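Local coordinates for protein endoribonuclease MazF4 (Mycobacterium tuberculosis, PDB 5XE2) that acts as the toxin of a type II toxin-antitoxin pair, an endoribonuclease that cuts single-stranded mRNA between the first two bases of UCGCU, at residues N32-L43 with Y65-K76. Sequence-based numbering, arbitrary orientation.
Sequences NRHTADVVAVRL and YVNADNIETLGK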
loop_
_atom_site.group_PDB
_atom_site.type_symbol
_atom_site.label_atom_id
_atom_site.label_comp_id
_atom_site.label_asym_id
_atom_site.label_seq_id
_atom_site.Cartn_x
_atom_site.Cartn_y
_atom_site.Cartn_z
ATOM N N ASN A 32 1.611 13.603 -1.386
ATOM C CA ASN A 32 2.031 13.951 -0.021
ATOM C C ASN A 32 1.912 15.447 0.298
ATOM O O ASN A 32 1.637 15.816 1.442
ATOM C CB ASN A 32 3.468 13.516 0.260
ATOM C CG ASN A 32 3.678 12.015 0.155
ATOM O OD1 ASN A 32 2.756 11.221 0.329
ATOM N ND2 ASN A 32 4.910 11.624 -0.122
ATOM N N ARG A 33 2.133 16.305 -0.698
ATOM C CA ARG A 33 1.999 17.747 -0.498
ATOM C C ARG A 33 0.539 18.199 -0.471
ATOM O O ARG A 33 0.146 18.989 0.387
ATOM C CB ARG A 33 2.754 18.528 -1.575
ATOM C CG ARG A 33 2.852 20.031 -1.276
ATOM C CD ARG A 33 3.789 20.811 -2.190
ATOM N NE ARG A 33 4.881 19.984 -2.694
ATOM C CZ ARG A 33 4.938 19.401 -3.895
ATOM N NH1 ARG A 33 3.966 19.563 -4.795
ATOM N NH2 ARG A 33 5.995 18.649 -4.207
ATOM N N HIS A 34 -0.253 17.688 -1.411
ATOM C CA HIS A 34 -1.563 18.251 -1.724
ATOM C C HIS A 34 -2.764 17.590 -1.067
ATOM O O HIS A 34 -3.845 18.165 -1.116
ATOM C CB HIS A 34 -1.764 18.247 -3.241
ATOM C CG HIS A 34 -0.763 19.082 -3.977
ATOM N ND1 HIS A 34 -0.465 20.378 -3.611
ATOM C CD2 HIS A 34 -0.000 18.811 -5.061
ATOM C CE1 HIS A 34 0.443 20.867 -4.434
ATOM N NE2 HIS A 34 0.736 19.939 -5.327
ATOM N N THR A 35 -2.599 16.397 -0.496
ATOM C CA THR A 35 -3.718 15.671 0.127
ATOM C C THR A 35 -3.552 15.632 1.650
ATOM O O THR A 35 -2.544 16.109 2.182
ATOM C CB THR A 35 -3.891 14.250 -0.471
ATOM O OG1 THR A 35 -2.883 13.367 0.027
ATOM C CG2 THR A 35 -3.824 14.281 -1.996
ATOM N N ALA A 36 -4.538 15.072 2.351
ATOM C CA ALA A 36 -4.552 15.076 3.834
ATOM C C ALA A 36 -3.817 13.899 4.472
ATOM O O ALA A 36 -3.670 13.865 5.692
ATOM C CB ALA A 36 -5.978 15.121 4.348
ATOM N N ASP A 37 -3.367 12.940 3.662
ATOM C CA ASP A 37 -2.742 11.725 4.176
ATOM C C ASP A 37 -1.612 11.243 3.272
ATOM O O ASP A 37 -1.354 11.819 2.214
ATOM C CB ASP A 37 -3.808 10.634 4.407
ATOM C CG ASP A 37 -4.666 10.344 3.175
ATOM O OD1 ASP A 37 -4.234 10.567 2.021
ATOM O OD2 ASP A 37 -5.794 9.859 3.375
ATOM N N VAL A 38 -0.932 10.200 3.728
ATOM C CA VAL A 38 0.180 9.574 3.013
ATOM C C VAL A 38 0.049 8.058 3.130
ATOM O O VAL A 38 -0.734 7.554 3.936
ATOM C CB VAL A 38 1.547 9.990 3.603
ATOM C CG1 VAL A 38 1.757 11.498 3.489
ATOM C CG2 VAL A 38 1.711 9.519 5.054
ATOM N N VAL A 39 0.831 7.349 2.329
ATOM C CA VAL A 39 0.981 5.911 2.453
ATOM C C VAL A 39 2.402 5.626 2.918
ATOM O O VAL A 39 3.361 6.262 2.464
ATOM C CB VAL A 39 0.656 5.172 1.146
ATOM C CG1 VAL A 39 0.920 3.680 1.281
ATOM C CG2 VAL A 39 -0.795 5.407 0.771
ATOM N N ALA A 40 2.502 4.679 3.850
ATOM C CA ALA A 40 3.755 4.323 4.476
ATOM C C ALA A 40 3.862 2.821 4.730
ATOM O O ALA A 40 2.856 2.096 4.762
ATOM C CB ALA A 40 3.901 5.088 5.784
ATOM N N VAL A 41 5.104 2.378 4.912
ATOM C CA VAL A 41 5.421 1.008 5.299
ATOM C C VAL A 41 6.196 0.991 6.612
ATOM O O VAL A 41 6.941 1.939 6.947
ATOM C CB VAL A 41 6.223 0.243 4.226
ATOM C CG1 VAL A 41 5.350 -0.034 3.008
ATOM C CG2 VAL A 41 7.502 0.978 3.838
ATOM N N ARG A 42 6.038 -0.114 7.328
ATOM C CA ARG A 42 6.509 -0.235 8.700
ATOM C C ARG A 42 8.016 -0.495 8.749
ATOM O O ARG A 42 8.555 -1.274 7.954
ATOM C CB ARG A 42 5.756 -1.369 9.404
ATOM C CG ARG A 42 5.808 -1.319 10.920
ATOM C CD ARG A 42 4.841 -2.319 11.563
ATOM N NE ARG A 42 5.034 -3.717 11.104
ATOM C CZ ARG A 42 4.832 -4.817 11.846
ATOM N NH1 ARG A 42 4.414 -4.754 13.119
ATOM N NH2 ARG A 42 5.057 -6.015 11.313
ATOM N N LEU A 43 8.689 0.178 9.674
ATOM C CA LEU A 43 10.053 -0.186 10.050
ATOM C C LEU A 43 9.973 -1.022 11.312
ATOM O O LEU A 43 9.203 -0.689 12.229
ATOM C CB LEU A 43 10.931 1.032 10.323
ATOM C CG LEU A 43 11.856 1.487 9.207
ATOM C CD1 LEU A 43 11.071 2.285 8.172
ATOM C CD2 LEU A 43 12.994 2.312 9.803
ATOM N N TYR A 65 14.767 -2.949 9.720
ATOM C CA TYR A 65 14.266 -3.518 8.473
ATOM C C TYR A 65 12.955 -2.868 8.087
ATOM O O TYR A 65 12.150 -2.543 8.959
ATOM C CB TYR A 65 14.041 -5.036 8.622
ATOM C CG TYR A 65 15.278 -5.778 9.066
ATOM C CD1 TYR A 65 15.642 -5.793 10.418
ATOM C CD2 TYR A 65 16.104 -6.437 8.149
ATOM C CE1 TYR A 65 16.786 -6.439 10.846
ATOM C CE2 TYR A 65 17.255 -7.101 8.572
ATOM C CZ TYR A 65 17.589 -7.090 9.924
ATOM O OH TYR A 65 18.718 -7.726 10.397
ATOM N N VAL A 66 12.742 -2.702 6.782
ATOM C CA VAL A 66 11.472 -2.224 6.247
ATOM C C VAL A 66 10.619 -3.438 5.878
ATOM O O VAL A 66 11.071 -4.306 5.123
ATOM C CB VAL A 66 11.687 -1.297 5.022
ATOM C CG1 VAL A 66 10.377 -0.995 4.308
ATOM C CG2 VAL A 66 12.373 -0.006 5.458
ATOM N N ASN A 67 9.411 -3.511 6.439
ATOM C CA ASN A 67 8.419 -4.524 6.039
ATOM C C ASN A 67 7.470 -3.943 4.975
ATOM O O ASN A 67 6.478 -3.276 5.302
ATOM C CB ASN A 67 7.655 -5.027 7.266
ATOM C CG ASN A 67 6.547 -6.018 6.915
ATOM O OD1 ASN A 67 6.428 -6.479 5.783
ATOM N ND2 ASN A 67 5.717 -6.334 7.901
ATOM N N ALA A 68 7.783 -4.201 3.705
ATOM C CA ALA A 68 6.982 -3.693 2.574
ATOM C C ALA A 68 5.645 -4.406 2.395
ATOM O O ALA A 68 4.815 -3.943 1.615
ATOM C CB ALA A 68 7.780 -3.751 1.277
ATOM N N ASP A 69 5.433 -5.527 3.093
ATOM C CA ASP A 69 4.105 -6.160 3.142
ATOM C C ASP A 69 3.083 -5.372 3.959
ATOM O O ASP A 69 1.884 -5.510 3.726
ATOM C CB ASP A 69 4.184 -7.604 3.677
ATOM C CG ASP A 69 4.812 -8.567 2.684
ATOM O OD1 ASP A 69 4.601 -8.398 1.467
ATOM O OD2 ASP A 69 5.510 -9.503 3.113
ATOM N N ASN A 70 3.553 -4.559 4.908
ATOM C CA ASN A 70 2.669 -3.817 5.791
ATOM C C ASN A 70 2.561 -2.375 5.306
ATOM O O ASN A 70 3.308 -1.494 5.740
ATOM C CB ASN A 70 3.181 -3.924 7.233
ATOM C CG ASN A 70 2.233 -3.323 8.278
ATOM O OD1 ASN A 70 2.633 -3.205 9.424
ATOM N ND2 ASN A 70 0.994 -2.971 7.915
ATOM N N ILE A 71 1.625 -2.163 4.386
ATOM C CA ILE A 71 1.394 -0.874 3.752
ATOM C C ILE A 71 0.125 -0.275 4.357
ATOM O O ILE A 71 -0.920 -0.930 4.389
ATOM C CB ILE A 71 1.252 -1.018 2.215
ATOM C CG1 ILE A 71 2.488 -1.691 1.595
ATOM C CG2 ILE A 71 1.066 0.345 1.555
ATOM C CD1 ILE A 71 2.216 -2.405 0.283
ATOM N N GLU A 72 0.213 0.967 4.836
ATOM C CA GLU A 72 -0.937 1.645 5.449
ATOM C C GLU A 72 -1.043 3.106 5.049
ATOM O O GLU A 72 -0.061 3.735 4.659
ATOM C CB GLU A 72 -0.868 1.517 6.976
ATOM C CG GLU A 72 -1.053 0.082 7.439
ATOM C CD GLU A 72 -1.243 -0.080 8.925
ATOM O OE1 GLU A 72 -1.621 0.903 9.601
ATOM O OE2 GLU A 72 -1.000 -1.208 9.425
ATOM N N THR A 73 -2.258 3.630 5.141
ATOM C CA THR A 73 -2.530 5.021 4.898
ATOM C C THR A 73 -2.539 5.738 6.257
ATOM O O THR A 73 -3.297 5.369 7.149
ATOM C CB THR A 73 -3.877 5.200 4.169
ATOM O OG1 THR A 73 -3.845 4.488 2.927
ATOM C CG2 THR A 73 -4.164 6.679 3.883
ATOM N N LEU A 74 -1.690 6.756 6.397
ATOM C CA LEU A 74 -1.582 7.542 7.630
ATOM C C LEU A 74 -2.064 8.980 7.410
ATOM O O LEU A 74 -1.719 9.614 6.418
ATOM C CB LEU A 74 -0.128 7.561 8.116
ATOM C CG LEU A 74 0.440 6.319 8.816
ATOM C CD1 LEU A 74 0.378 5.073 7.951
ATOM C CD2 LEU A 74 1.873 6.573 9.246
ATOM N N GLY A 75 -2.865 9.485 8.344
ATOM C CA GLY A 75 -3.228 10.895 8.368
ATOM C C GLY A 75 -1.986 11.713 8.696
ATOM O O GLY A 75 -1.101 11.253 9.426
ATOM N N LYS A 76 -1.904 12.913 8.134
ATOM C CA LYS A 76 -0.796 13.834 8.411
ATOM C C LYS A 76 -0.707 14.182 9.885
ATOM O O LYS A 76 0.384 14.308 10.419
ATOM C CB LYS A 76 -0.935 15.110 7.583
ATOM C CG LYS A 76 -0.494 14.914 6.156
ATOM C CD LYS A 76 -0.581 16.184 5.337
ATOM C CE LYS A 76 -0.073 15.889 3.939
ATOM N NZ LYS A 76 -0.130 17.073 3.040
#
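Val38 and Leu74 exchange both of their backbone hydrogen bonds, and Ala40 and Glu72 do the same two residues further along, which makes strands 37-43 and 70-75 an antiparallel pair in the SH3-like sheet of the PemK/MazF fold. In the first pair Leu74 N lies 2.8 Å from Val38 O. The register then breaks at a type I turn, Asn67 to Asn70, where the second chain turns a corner: Arg42 N reaches Asn70 O only weakly, at 3.4 Å, while Arg42 O accepts Asn67 N, 2.8 Å away, from before the turn.

Val39, Val41, Leu43, Val66, Ile71 and Thr73 occupy one face of the ladder. Ile71 CG2 presses on Val39 CG1 at 3.3 Å, tighter than usual for two methyls. Val41 splits its branches across the corner, CG1 lying alongside Ile71 CG1 and CG2 meeting Val66 CG1, where the two side chains cross at about a right angle. Helix 88-101 covers part of this face, with Leu98 on Val41 and Ile94 on Val66, whereas Ile71 packs on Ile71 of the second subunit and Thr73 OG1 hydrogen-bonds Ile71 O of that subunit, and the reverse, placing this strand at the dimer interface.

On the other face Arg42 bends at chi3 (55°), bringing NE within 3.0 Å of Asn70 OD1, at an angle too poor for a hydrogen bond; the guanidinium and amide planes stand 74° apart. Asn70 ND2 bonds Glu72 OE2 on its anti side, somewhat out of the carboxylate plane, and also Thr73 OG1 of the second subunit.

Beyond Gly75 the Lys76 chain, extended past CG, runs back to the end of helix 29-34. Its ammonium also bonds Asn4 O, and across the contact NZ sits 2.7 Å from both Asn32 O and Thr35 O, almost straight in line with the Thr35 carbonyl (C=O...NZ 172°).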